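Local structure of uncharacterized protein (Pyrococcus abyssi, 5IFF) at residues Val27-Asn32 against Arg52-Ala57. The protein is a restriction DNA glycosylase, R.PabI, that binds double-stranded DNA and probably excises adenine bases from its recognition sequence. The protein carries 2 engineered substitutions. Sequence-based numbering, arbitrary orientation.
Sequences VKKIEN and RDYYIA. Engineered in segment 52-57: A57 (natural residue Glu).
I30 lays its CD1 methyl over one face of the Y55 ring, 3.6 Å above the ring plane and displaced toward the rim, a CH-pi contact in which the two side chains cross at about a right angle. With CG1 anti to its carbonyl carbon (chi1 -47°), I30 brings CB, CG1 and CD1 all against the CD1 side of the tyrosine. K29 crosses Y54 obliquely on the other face of the sheet, its extended chain passing CG over one face of the Y54 ring and carrying CE to 3.7 Å from Y54 OH. Between these two faces the strands pair antiparallel, K28 and Y55 forming the hydrogen-bonded pair through K28 N to Y55 O at 2.8 Å and Y55 N to K28 O at 2.9 Å. Next to it, I30 N donates to D53 O at 2.7 Å. Beyond the strand ends D53 takes over with its side chain, OD1 accepting N32 N at 2.8 Å from well above the carboxylate plane. An alanine in place of D53 would leave N32 N without this acceptor and is likely to let the chain at E31 and N32 shift. R52 NH1 adds a weak bond to N32 OD1 and a salt bridge to E49. K28 CD rests 3.6 Å from CB of A57, an engineered residue replacing glutamate, two positions before Q59, which binds adenine in this protein although none is bound to this chain here. In the sheet, strand 54-59 lies between strand 25-29 and strand 154-163, whose C161 touches both I30 and Y55, while strand 38-39 pairs with the far edge of 25-29.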
loop_
_atom_site.group_PDB
_atom_site.type_symbol
_atom_site.label_atom_id
_atom_site.label_comp_id
_atom_site.label_asym_id
_atom_site.label_seq_id
_atom_site.Cartn_x
_atom_site.Cartn_y
_atom_site.Cartn_z
ATOM N N VAL A 27 -12.577 -17.527 -0.137
ATOM C CA VAL A 27 -13.018 -18.877 -0.491
ATOM C C VAL A 27 -11.784 -19.653 -0.942
ATOM O O VAL A 27 -10.959 -19.140 -1.718
ATOM C CB VAL A 27 -14.110 -18.814 -1.600
ATOM C CG1 VAL A 27 -14.537 -20.241 -2.105
ATOM C CG2 VAL A 27 -15.334 -18.096 -1.050
ATOM N N LYS A 28 -11.612 -20.863 -0.424
ATOM C CA LYS A 28 -10.447 -21.680 -0.756
ATOM C C LYS A 28 -10.881 -23.118 -1.034
ATOM O O LYS A 28 -11.889 -23.562 -0.520
ATOM C CB LYS A 28 -9.443 -21.641 0.390
ATOM C CG LYS A 28 -8.768 -20.278 0.538
ATOM C CD LYS A 28 -7.624 -20.348 1.493
ATOM C CE LYS A 28 -6.786 -19.046 1.482
ATOM N NZ LYS A 28 -6.012 -18.963 2.767
ATOM N N LYS A 29 -10.091 -23.835 -1.822
ATOM C CA LYS A 29 -10.402 -25.219 -2.168
ATOM C C LYS A 29 -9.476 -26.095 -1.355
ATOM O O LYS A 29 -8.240 -25.891 -1.361
ATOM C CB LYS A 29 -10.235 -25.465 -3.670
ATOM C CG LYS A 29 -10.706 -26.839 -4.107
ATOM C CD LYS A 29 -10.569 -27.011 -5.619
ATOM C CE LYS A 29 -11.393 -28.185 -6.114
ATOM N NZ LYS A 29 -11.069 -28.498 -7.537
ATOM N N ILE A 30 -10.061 -27.008 -0.584
ATOM C CA ILE A 30 -9.291 -27.972 0.192
ATOM C C ILE A 30 -9.766 -29.354 -0.208
ATOM O O ILE A 30 -10.765 -29.853 0.319
ATOM C CB ILE A 30 -9.446 -27.756 1.698
ATOM C CG1 ILE A 30 -9.279 -26.276 2.026
ATOM C CG2 ILE A 30 -8.459 -28.651 2.490
ATOM C CD1 ILE A 30 -9.670 -25.890 3.510
ATOM N N GLU A 31 -9.055 -29.959 -1.151
ATOM C CA GLU A 31 -9.558 -31.143 -1.815
ATOM C C GLU A 31 -9.659 -32.301 -0.859
ATOM O O GLU A 31 -8.695 -32.622 -0.163
ATOM C CB GLU A 31 -8.666 -31.521 -3.003
ATOM C CG GLU A 31 -9.365 -31.378 -4.325
ATOM C CD GLU A 31 -8.440 -31.677 -5.483
ATOM O OE1 GLU A 31 -7.901 -32.804 -5.514
ATOM O OE2 GLU A 31 -8.240 -30.784 -6.338
ATOM N N ASN A 32 -10.839 -32.920 -0.841
ATOM C CA ASN A 32 -11.193 -33.928 0.150
ATOM C C ASN A 32 -10.720 -33.566 1.575
ATOM O O ASN A 32 -10.260 -34.425 2.327
ATOM C CB ASN A 32 -10.638 -35.271 -0.304
ATOM C CG ASN A 32 -10.946 -35.549 -1.781
ATOM O OD1 ASN A 32 -12.106 -35.528 -2.209
ATOM N ND2 ASN A 32 -9.898 -35.767 -2.571
ATOM N N ARG A 52 -18.084 -30.012 -1.776
ATOM C CA ARG A 52 -17.579 -30.231 -0.420
ATOM C C ARG A 52 -16.103 -29.880 -0.271
ATOM O O ARG A 52 -15.602 -29.862 0.849
ATOM C CB ARG A 52 -17.787 -31.693 0.005
ATOM C CG ARG A 52 -16.745 -32.617 -0.589
ATOM C CD ARG A 52 -16.655 -33.979 0.078
ATOM N NE ARG A 52 -15.723 -34.829 -0.665
ATOM C CZ ARG A 52 -15.326 -36.037 -0.278
ATOM N NH1 ARG A 52 -14.472 -36.720 -1.029
ATOM N NH2 ARG A 52 -15.781 -36.560 0.856
ATOM N N ASP A 53 -15.401 -29.646 -1.397
ATOM C CA ASP A 53 -14.023 -29.193 -1.359
ATOM C C ASP A 53 -13.864 -27.655 -1.146
ATOM O O ASP A 53 -12.733 -27.144 -1.038
ATOM C CB ASP A 53 -13.312 -29.589 -2.647
ATOM C CG ASP A 53 -13.200 -31.102 -2.810
ATOM O OD1 ASP A 53 -13.197 -31.817 -1.770
ATOM O OD2 ASP A 53 -13.124 -31.550 -3.964
ATOM N N TYR A 54 -14.968 -26.916 -1.140
ATOM C CA TYR A 54 -14.858 -25.452 -0.995
ATOM C C TYR A 54 -15.201 -24.968 0.410
ATOM O O TYR A 54 -16.188 -25.398 1.015
ATOM C CB TYR A 54 -15.740 -24.725 -1.987
ATOM C CG TYR A 54 -15.266 -24.960 -3.399
ATOM C CD1 TYR A 54 -14.244 -24.190 -3.934
ATOM C CD2 TYR A 54 -15.775 -26.022 -4.158
ATOM C CE1 TYR A 54 -13.766 -24.426 -5.228
ATOM C CE2 TYR A 54 -15.321 -26.265 -5.462
ATOM C CZ TYR A 54 -14.309 -25.473 -5.991
ATOM O OH TYR A 54 -13.821 -25.713 -7.274
ATOM N N TYR A 55 -14.360 -24.057 0.909
ATOM C CA TYR A 55 -14.519 -23.519 2.262
ATOM C C TYR A 55 -14.376 -22.026 2.268
ATOM O O TYR A 55 -13.655 -21.441 1.438
ATOM C CB TYR A 55 -13.462 -24.082 3.223
ATOM C CG TYR A 55 -13.497 -25.589 3.376
ATOM C CD1 TYR A 55 -13.100 -26.418 2.332
ATOM C CD2 TYR A 55 -13.911 -26.165 4.573
ATOM C CE1 TYR A 55 -13.125 -27.811 2.464
ATOM C CE2 TYR A 55 -13.935 -27.553 4.711
ATOM C CZ TYR A 55 -13.528 -28.357 3.673
ATOM O OH TYR A 55 -13.556 -29.736 3.803
ATOM N N ILE A 56 -14.968 -21.414 3.271
ATOM C CA ILE A 56 -14.580 -20.025 3.547
ATOM C C ILE A 56 -13.472 -20.070 4.586
ATOM O O ILE A 56 -13.706 -20.560 5.702
ATOM C CB ILE A 56 -15.739 -19.174 4.127
ATOM C CG1 ILE A 56 -16.881 -19.042 3.127
ATOM C CG2 ILE A 56 -15.204 -17.774 4.470
ATOM C CD1 ILE A 56 -18.145 -18.606 3.802
ATOM N N ALA A 57 -12.293 -19.599 4.205
ATOM C CA ALA A 57 -11.142 -19.517 5.079
ATOM C C ALA A 57 -11.085 -18.140 5.727
ATOM O O ALA A 57 -10.901 -17.143 5.042
ATOM C CB ALA A 57 -9.854 -19.783 4.279
#